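PDB 6KTQ: homocitrate synthase from Sulfolobus acidocaldarius, which catalyses the aldol-type condensation of acetyl-CoA with 2-oxoglutarate to homocitrate, the first step of lysine biosynthesis through alpha-aminoadipate. Local coordinates for residues 191-205 and 222-234. Sequence-based numbering, arbitrary orientation.
Sequences ADRVSIADTVGVLYP and IEFDIHAHNDLGM. With AKG (2-oxoglutaric acid), chain D.
V194 sets CB 3.9 Å from CE1 of the F224 ring, and I196 brings CG1 to CD1 of the same ring, on the face where helix 205-218 packs. This helix links strands 193-198 and 223-228 in a right-handed beta-alpha-beta crossover of the TIM barrel, which pairs the strands in parallel. Further along that face, L203 CD2 and I226 CD1 meet tip to tip. Backbone bonds join the strands from E223 N to D192 O through to H229 N on D198 O.

The face turned into the barrel carries R193, S195, E223, D225 and H227. R193, bent at chi3 (67°), grips D225 side-on: NE and NH2 both reach OD1, 2.8 Å from NE, in the guanidinium plane. Its NH1 meets E223 OE1 at 2.7 Å from above the carboxylate plane, the two planes nearly perpendicular (85°); T248 OG1 hydrogen-bonds both R193 NH2 and E223 OE1, and H251 NE2 is hydrogen-bonded to D225 OD2. At the C-terminal ends, H227 and H229 bind zinc with E42. 2-Oxoglutarate lays C4 over the centre of the H227 ring, 3.2 Å above its plane. T199 OG1, also hydrogen-bonded to D170 N, donates to O2 at one end of the substrate; at the other, S195 OG donates to O3 at 2.7 Å.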
ATOM      1  N   ALA A 191     -20.590 -15.363  -7.302  1.00 35.54           N
ATOM      2  CA  ALA A 191     -20.026 -14.255  -8.104  1.00 34.54           C
ATOM      3  C   ALA A 191     -18.527 -14.206  -7.847  1.00 33.72           C
ATOM      4  O   ALA A 191     -18.124 -14.303  -6.696  1.00 32.70           O
ATOM      5  CB  ALA A 191     -20.657 -12.935  -7.691  1.00 33.62           C
ATOM      6  N   ASP A 192     -17.710 -14.068  -8.892  1.00 31.09           N
ATOM      7  CA  ASP A 192     -16.277 -13.918  -8.703  1.00 31.52           C
ATOM      8  C   ASP A 192     -15.772 -12.480  -8.825  1.00 32.86           C
ATOM      9  O   ASP A 192     -14.600 -12.230  -8.529  1.00 30.47           O
ATOM     10  CB  ASP A 192     -15.497 -14.805  -9.663  1.00 33.37           C
ATOM     11  CG  ASP A 192     -15.700 -14.414 -11.106  1.00 34.59           C
ATOM     12  OD1 ASP A 192     -16.855 -14.210 -11.515  1.00 37.72           O
ATOM     13  OD2 ASP A 192     -14.711 -14.309 -11.830  1.00 38.45           O
ATOM     14  N   ARG A 193     -16.620 -11.563  -9.316  1.00 29.81           N
ATOM     15  CA  ARG A 193     -16.285 -10.134  -9.429  1.00 30.37           C
ATOM     16  C   ARG A 193     -17.440  -9.324  -8.868  1.00 29.06           C
ATOM     17  O   ARG A 193     -18.610  -9.732  -8.961  1.00 27.34           O
ATOM     18  CB  ARG A 193     -16.025  -9.717 -10.900  1.00 31.78           C
ATOM     19  CG  ARG A 193     -14.896 -10.427 -11.635  1.00 29.91           C
ATOM     20  CD  ARG A 193     -14.468  -9.636 -12.876  1.00 31.12           C
ATOM     21  NE  ARG A 193     -13.861  -8.410 -12.386  1.00 30.25           N
ATOM     22  CZ  ARG A 193     -12.594  -8.285 -12.019  1.00 29.96           C
ATOM     23  NH1 ARG A 193     -11.719  -9.261 -12.229  1.00 31.87           N
ATOM     24  NH2 ARG A 193     -12.196  -7.163 -11.467  1.00 27.52           N
ATOM     25  N   VAL A 194     -17.118  -8.197  -8.241  1.00 27.34           N
ATOM     26  CA  VAL A 194     -18.121  -7.241  -7.811  1.00 27.86           C
ATOM     27  C   VAL A 194     -17.721  -5.873  -8.355  1.00 30.40           C
ATOM     28  O   VAL A 194     -16.582  -5.445  -8.166  1.00 29.49           O
ATOM     29  CB  VAL A 194     -18.260  -7.159  -6.298  1.00 27.03           C
ATOM     30  CG1 VAL A 194     -19.143  -5.995  -5.898  1.00 27.93           C
ATOM     31  CG2 VAL A 194     -18.848  -8.456  -5.736  1.00 29.19           C
ATOM     32  N   SER A 195     -18.665  -5.189  -9.004  1.00 28.83           N
ATOM     33  CA  SER A 195     -18.458  -3.793  -9.394  1.00 26.45           C
ATOM     34  C   SER A 195     -19.063  -2.880  -8.367  1.00 26.68           C
ATOM     35  O   SER A 195     -20.271  -2.988  -8.001  1.00 26.66           O
ATOM     36  CB  SER A 195     -19.063  -3.468 -10.775  1.00 28.88           C
ATOM     37  OG  SER A 195     -18.997  -2.048 -11.025  1.00 28.08           O
ATOM     38  N   ILE A 196     -18.224  -1.963  -7.902  1.00 24.09           N
ATOM     39  CA  ILE A 196     -18.632  -0.920  -6.968  1.00 25.70           C
ATOM     40  C   ILE A 196     -18.974   0.286  -7.863  1.00 26.45           C
ATOM     41  O   ILE A 196     -18.097   0.826  -8.557  1.00 25.95           O
ATOM     42  CB  ILE A 196     -17.491  -0.602  -5.970  1.00 26.19           C
ATOM     43  CG1 ILE A 196     -17.078  -1.855  -5.165  1.00 28.64           C
ATOM     44  CG2 ILE A 196     -17.838   0.563  -5.050  1.00 28.43           C
ATOM     45  CD1 ILE A 196     -18.164  -2.455  -4.293  1.00 30.58           C
ATOM     46  N   ALA A 197     -20.247   0.684  -7.870  1.00 25.73           N
ATOM     47  CA  ALA A 197     -20.728   1.725  -8.781  1.00 25.71           C
ATOM     48  C   ALA A 197     -20.931   3.025  -8.074  1.00 26.19           C
ATOM     49  O   ALA A 197     -21.732   3.142  -7.138  1.00 27.02           O
ATOM     50  CB  ALA A 197     -22.019   1.296  -9.479  1.00 26.70           C
ATOM     51  N   ASP A 198     -20.170   4.018  -8.509  1.00 24.22           N
ATOM     52  CA  ASP A 198     -20.388   5.363  -8.075  1.00 24.32           C
ATOM     53  C   ASP A 198     -21.370   5.937  -9.088  1.00 25.03           C
ATOM     54  O   ASP A 198     -21.022   6.728  -9.986  1.00 25.01           O
ATOM     55  CB  ASP A 198     -19.090   6.125  -8.060  1.00 24.70           C
ATOM     56  CG  ASP A 198     -19.225   7.477  -7.442  1.00 24.14           C
ATOM     57  OD1 ASP A 198     -20.223   7.747  -6.714  1.00 25.81           O
ATOM     58  OD2 ASP A 198     -18.314   8.290  -7.706  1.00 23.48           O
ATOM     59  N   THR A 199     -22.606   5.499  -8.916  1.00 25.07           N
ATOM     60  CA  THR A 199     -23.723   5.795  -9.806  1.00 25.81           C
ATOM     61  C   THR A 199     -23.951   7.281 -10.051  1.00 26.06           C
ATOM     62  O   THR A 199     -24.261   7.670 -11.187  1.00 25.18           O
ATOM     63  CB  THR A 199     -24.985   5.140  -9.212  1.00 26.47           C
ATOM     64  OG1 THR A 199     -24.723   3.751  -9.070  1.00 24.00           O
ATOM     65  CG2 THR A 199     -26.217   5.356 -10.104  1.00 28.09           C
ATOM     66  N   VAL A 200     -23.769   8.116  -9.024  1.00 23.48           N
ATOM     67  CA  VAL A 200     -24.012   9.556  -9.168  1.00 23.79           C
ATOM     68  C   VAL A 200     -22.738  10.396  -9.028  1.00 22.76           C
ATOM     69  O   VAL A 200     -22.807  11.603  -8.867  1.00 24.16           O
ATOM     70  CB  VAL A 200     -25.122  10.062  -8.227  1.00 25.08           C
ATOM     71  CG1 VAL A 200     -26.441   9.377  -8.561  1.00 26.41           C
ATOM     72  CG2 VAL A 200     -24.777   9.870  -6.746  1.00 24.75           C
ATOM     73  N   GLY A 201     -21.583   9.734  -9.045  1.00 23.87           N
ATOM     74  CA  GLY A 201     -20.297  10.415  -9.177  1.00 22.82           C
ATOM     75  C   GLY A 201     -19.872  11.206  -7.949  1.00 22.61           C
ATOM     76  O   GLY A 201     -19.236  12.251  -8.077  1.00 22.69           O
ATOM     77  N   VAL A 202     -20.183  10.681  -6.767  1.00 23.50           N
ATOM     78  CA  VAL A 202     -19.975  11.410  -5.502  1.00 24.60           C
ATOM     79  C   VAL A 202     -18.787  10.898  -4.686  1.00 23.66           C
ATOM     80  O   VAL A 202     -18.539  11.377  -3.581  1.00 24.52           O
ATOM     81  CB  VAL A 202     -21.237  11.388  -4.624  1.00 24.57           C
ATOM     82  CG1 VAL A 202     -22.337  12.229  -5.255  1.00 24.70           C
ATOM     83  CG2 VAL A 202     -21.696   9.959  -4.324  1.00 25.23           C
ATOM     84  N   LEU A 203     -18.032   9.960  -5.228  1.00 23.21           N
ATOM     85  CA  LEU A 203     -16.824   9.504  -4.542  1.00 25.51           C
ATOM     86  C   LEU A 203     -15.789  10.630  -4.487  1.00 26.89           C
ATOM     87  O   LEU A 203     -15.629  11.377  -5.461  1.00 24.58           O
ATOM     88  CB  LEU A 203     -16.221   8.342  -5.311  1.00 25.26           C
ATOM     89  CG  LEU A 203     -16.073   6.943  -4.733  1.00 29.22           C
ATOM     90  CD1 LEU A 203     -16.746   6.622  -3.403  1.00 27.59           C
ATOM     91  CD2 LEU A 203     -16.277   5.905  -5.815  1.00 27.79           C
ATOM     92  N   TYR A 204     -15.092  10.745  -3.354  1.00 25.13           N
ATOM     93  CA  TYR A 204     -13.917  11.614  -3.244  1.00 25.51           C
ATOM     94  C   TYR A 204     -12.690  10.725  -3.357  1.00 23.81           C
ATOM     95  O   TYR A 204     -12.580   9.735  -2.631  1.00 25.19           O
ATOM     96  CB  TYR A 204     -13.925  12.394  -1.916  1.00 25.59           C
ATOM     97  CG  TYR A 204     -12.856  13.446  -1.908  1.00 24.81           C
ATOM     98  CD1 TYR A 204     -13.060  14.674  -2.529  1.00 24.82           C
ATOM     99  CD2 TYR A 204     -11.611  13.195  -1.330  1.00 24.45           C
ATOM    100  CE1 TYR A 204     -12.047  15.628  -2.592  1.00 25.85           C
ATOM    101  CE2 TYR A 204     -10.598  14.141  -1.366  1.00 24.52           C
ATOM    102  CZ  TYR A 204     -10.827  15.374  -1.989  1.00 24.76           C
ATOM    103  OH  TYR A 204      -9.844  16.351  -2.033  1.00 25.84           O
ATOM    104  N   PRO A 205     -11.747  11.063  -4.245  1.00 22.04           N
ATOM    105  CA  PRO A 205     -10.637  10.160  -4.572  1.00 23.53           C
ATOM    106  C   PRO A 205      -9.884   9.518  -3.390  1.00 24.27           C
ATOM    107  O   PRO A 205      -9.656   8.318  -3.411  1.00 23.79           O
ATOM    108  CB  PRO A 205      -9.702  11.059  -5.382  1.00 23.79           C
ATOM    109  CG  PRO A 205     -10.669  11.917  -6.145  1.00 23.34           C
ATOM    110  CD  PRO A 205     -11.738  12.249  -5.126  1.00 23.32           C
ATOM    111  N   ILE A 222     -12.501 -12.404  -4.080  1.00 39.26           N
ATOM    112  CA  ILE A 222     -13.269 -11.600  -5.079  1.00 39.53           C
ATOM    113  C   ILE A 222     -12.359 -10.529  -5.738  1.00 37.82           C
ATOM    114  O   ILE A 222     -11.470  -9.991  -5.089  1.00 37.79           O
ATOM    115  CB  ILE A 222     -14.438 -10.850  -4.384  1.00 38.87           C
ATOM    116  CG1 ILE A 222     -15.447 -11.820  -3.761  1.00 42.48           C
ATOM    117  CG2 ILE A 222     -15.173  -9.910  -5.337  1.00 40.25           C
ATOM    118  CD1 ILE A 222     -16.106 -12.762  -4.754  1.00 42.49           C
ATOM    119  N   GLU A 223     -12.568 -10.222  -7.012  1.00 33.56           N
ATOM    120  CA  GLU A 223     -11.916  -9.059  -7.625  1.00 33.26           C
ATOM    121  C   GLU A 223     -12.945  -7.959  -7.869  1.00 33.17           C
ATOM    122  O   GLU A 223     -14.128  -8.235  -8.093  1.00 32.57           O
ATOM    123  CB  GLU A 223     -11.216  -9.428  -8.908  1.00 35.16           C
ATOM    124  CG  GLU A 223      -9.873 -10.109  -8.690  1.00 37.61           C
ATOM    125  CD  GLU A 223      -9.114 -10.331  -9.991  1.00 39.77           C
ATOM    126  OE1 GLU A 223      -9.302  -9.566 -10.957  1.00 34.59           O
ATOM    127  OE2 GLU A 223      -8.298 -11.272 -10.050  1.00 42.77           O
ATOM    128  N   PHE A 224     -12.491  -6.717  -7.800  1.00 28.87           N
ATOM    129  CA  PHE A 224     -13.406  -5.597  -7.749  1.00 28.40           C
ATOM    130  C   PHE A 224     -13.230  -4.698  -8.981  1.00 28.50           C
ATOM    131  O   PHE A 224     -12.103  -4.477  -9.464  1.00 26.03           O
ATOM    132  CB  PHE A 224     -13.186  -4.813  -6.458  1.00 27.77           C
ATOM    133  CG  PHE A 224     -13.712  -5.507  -5.244  1.00 27.77           C
ATOM    134  CD1 PHE A 224     -15.021  -5.308  -4.834  1.00 27.15           C
ATOM    135  CD2 PHE A 224     -12.905  -6.390  -4.523  1.00 27.83           C
ATOM    136  CE1 PHE A 224     -15.532  -5.971  -3.726  1.00 28.62           C
ATOM    137  CE2 PHE A 224     -13.406  -7.061  -3.416  1.00 28.18           C
ATOM    138  CZ  PHE A 224     -14.710  -6.846  -3.005  1.00 28.15           C
ATOM    139  N   ASP A 225     -14.364  -4.210  -9.477  1.00 28.50           N
ATOM    140  CA  ASP A 225     -14.408  -3.189 -10.540  1.00 28.05           C
ATOM    141  C   ASP A 225     -14.796  -1.832  -9.937  1.00 25.70           C
ATOM    142  O   ASP A 225     -15.537  -1.755  -8.948  1.00 25.94           O
ATOM    143  CB  ASP A 225     -15.499  -3.466 -11.610  1.00 27.32           C
ATOM    144  CG  ASP A 225     -15.436  -4.832 -12.259  1.00 29.36           C
ATOM    145  OD1 ASP A 225     -14.753  -5.770 -11.791  1.00 28.61           O
ATOM    146  OD2 ASP A 225     -16.129  -4.970 -13.310  1.00 28.06           O
ATOM    147  N   ILE A 226     -14.352  -0.763 -10.600  1.00 26.64           N
ATOM    148  CA  ILE A 226     -14.809   0.573 -10.318  1.00 25.24           C
ATOM    149  C   ILE A 226     -15.579   1.106 -11.541  1.00 25.28           C
ATOM    150  O   ILE A 226     -15.102   1.063 -12.689  1.00 23.00           O
ATOM    151  CB  ILE A 226     -13.651   1.499  -9.942  1.00 26.07           C
ATOM    152  CG1 ILE A 226     -14.135   2.932  -9.734  1.00 26.01           C
ATOM    153  CG2 ILE A 226     -12.564   1.532 -11.016  1.00 25.55           C
ATOM    154  CD1 ILE A 226     -15.167   3.116  -8.647  1.00 27.02           C
ATOM    155  N   HIS A 227     -16.780   1.585 -11.278  1.00 26.70           N
ATOM    156  CA  HIS A 227     -17.648   2.159 -12.293  1.00 26.66           C
ATOM    157  C   HIS A 227     -17.973   3.555 -11.806  1.00 25.41           C
ATOM    158  O   HIS A 227     -18.725   3.728 -10.858  1.00 26.27           O
ATOM    159  CB  HIS A 227     -18.910   1.302 -12.456  1.00 31.04           C
ATOM    160  CG  HIS A 227     -19.860   1.829 -13.480  1.00 31.82           C
ATOM    161  ND1 HIS A 227     -19.846   1.408 -14.789  1.00 33.09           N
ATOM    162  CD2 HIS A 227     -20.819   2.782 -13.401  1.00 33.74           C
ATOM    163  CE1 HIS A 227     -20.770   2.060 -15.472  1.00 32.62           C
ATOM    164  NE2 HIS A 227     -21.371   2.897 -14.651  1.00 32.64           N
ATOM    165  N   ALA A 228     -17.348   4.546 -12.419  1.00 24.27           N
ATOM    166  CA  ALA A 228     -17.354   5.883 -11.882  1.00 25.05           C
ATOM    167  C   ALA A 228     -17.918   6.913 -12.846  1.00 24.11           C
ATOM    168  O   ALA A 228     -17.337   7.161 -13.884  1.00 24.18           O
ATOM    169  CB  ALA A 228     -15.925   6.263 -11.516  1.00 27.49           C
ATOM    170  N   HIS A 229     -19.021   7.535 -12.444  1.00 23.08           N
ATOM    171  CA  HIS A 229     -19.618   8.641 -13.129  1.00 22.76           C
ATOM    172  C   HIS A 229     -18.957   9.962 -12.828  1.00 22.56           C
ATOM    173  O   HIS A 229     -18.335  10.158 -11.761  1.00 21.72           O
ATOM    174  CB  HIS A 229     -21.106   8.715 -12.807  1.00 23.44           C
ATOM    175  CG  HIS A 229     -21.908   7.753 -13.592  1.00 25.42           C
ATOM    176  ND1 HIS A 229     -22.535   8.104 -14.766  1.00 27.79           N
ATOM    177  CD2 HIS A 229     -22.112   6.426 -13.428  1.00 27.07           C
ATOM    178  CE1 HIS A 229     -23.121   7.039 -15.271  1.00 27.18           C
ATOM    179  NE2 HIS A 229     -22.870   6.007 -14.486  1.00 27.40           N
ATOM    180  N   ASN A 230     -19.088  10.875 -13.797  1.00 21.45           N
ATOM    181  CA  ASN A 230     -18.352  12.140 -13.775  1.00 21.20           C
ATOM    182  C   ASN A 230     -19.153  13.349 -13.336  1.00 20.61           C
ATOM    183  O   ASN A 230     -18.794  14.466 -13.671  1.00 20.47           O
ATOM    184  CB  ASN A 230     -17.780  12.387 -15.178  1.00 20.79           C
ATOM    185  CG  ASN A 230     -16.558  13.275 -15.154  1.00 22.73           C
ATOM    186  OD1 ASN A 230     -15.726  13.182 -14.240  1.00 21.68           O
ATOM    187  ND2 ASN A 230     -16.438  14.146 -16.151  1.00 20.13           N
ATOM    188  N   ASP A 231     -20.222  13.164 -12.554  1.00 22.10           N
ATOM    189  CA  ASP A 231     -21.098  14.286 -12.196  1.00 21.89           C
ATOM    190  C   ASP A 231     -20.404  15.439 -11.519  1.00 22.35           C
ATOM    191  O   ASP A 231     -20.823  16.590 -11.687  1.00 22.55           O
ATOM    192  CB  ASP A 231     -22.275  13.837 -11.336  1.00 22.84           C
ATOM    193  CG  ASP A 231     -23.102  12.762 -12.010  1.00 24.19           C
ATOM    194  OD1 ASP A 231     -22.532  11.687 -12.306  1.00 24.07           O
ATOM    195  OD2 ASP A 231     -24.313  13.011 -12.248  1.00 23.58           O
ATOM    196  N   LEU A 232     -19.361  15.144 -10.737  1.00 22.44           N
ATOM    197  CA  LEU A 232     -18.576  16.183 -10.108  1.00 23.07           C
ATOM    198  C   LEU A 232     -17.176  16.310 -10.695  1.00 23.20           C
ATOM    199  O   LEU A 232     -16.283  16.874 -10.070  1.00 23.12           O
ATOM    200  CB  LEU A 232     -18.524  15.939  -8.601  1.00 24.36           C
ATOM    201  CG  LEU A 232     -19.867  16.200  -7.907  1.00 24.75           C
ATOM    202  CD1 LEU A 232     -19.834  15.657  -6.491  1.00 25.65           C
ATOM    203  CD2 LEU A 232     -20.259  17.678  -7.918  1.00 24.56           C
ATOM    204  N   GLY A 233     -16.979  15.764 -11.896  1.00 21.87           N
ATOM    205  CA  GLY A 233     -15.744  15.951 -12.623  1.00 23.58           C
ATOM    206  C   GLY A 233     -14.574  15.140 -12.099  1.00 24.62           C
ATOM    207  O   GLY A 233     -13.443  15.470 -12.395  1.00 23.88           O
ATOM    208  N   MET A 234     -14.834  14.067 -11.344  1.00 23.57           N
ATOM    209  CA  MET A 234     -13.764  13.351 -10.711  1.00 24.89           C
ATOM    210  C   MET A 234     -13.686  11.891 -11.053  1.00 24.31           C
ATOM    211  O   MET A 234     -12.988  11.159 -10.378  1.00 23.37           O
ATOM    212  CB  MET A 234     -13.799  13.598  -9.215  1.00 26.84           C
ATOM    213  CG  MET A 234     -13.398  15.047  -8.943  1.00 28.75           C
ATOM    214  SD  MET A 234     -12.835  15.356  -7.291  1.00 28.85           S
ATOM    215  CE  MET A 234     -14.349  15.287  -6.336  1.00 31.42           C
TER
HETATM  216  C1  AKG D 402     -24.477   2.312 -12.479  1.00 58.85           C
HETATM  217  O1  AKG D 402     -23.952   3.441 -12.503  1.00 60.01           O
HETATM  218  O2  AKG D 402     -25.094   1.931 -11.458  1.00 61.64           O
HETATM  219  C2  AKG D 402     -24.364   1.448 -13.673  1.00 60.44           C
HETATM  220  O5  AKG D 402     -24.488   1.930 -14.808  1.00 53.23           O
HETATM  221  C3  AKG D 402     -24.043  -0.033 -13.498  1.00 54.80           C
HETATM  222  C4  AKG D 402     -22.516  -0.149 -13.489  1.00 48.17           C
HETATM  223  C5  AKG D 402     -21.929  -1.554 -13.507  1.00 47.68           C
HETATM  224  O3  AKG D 402     -20.802  -1.695 -12.947  1.00 34.87           O
HETATM  225  O4  AKG D 402     -22.572  -2.510 -14.045  1.00 46.34           O
HETATM  226  O   HOH W   1     -16.759   9.105  -9.750  1.00 24.73           O
HETATM  227  O   HOH W   2     -17.496  12.726 -10.329  1.00 24.52           O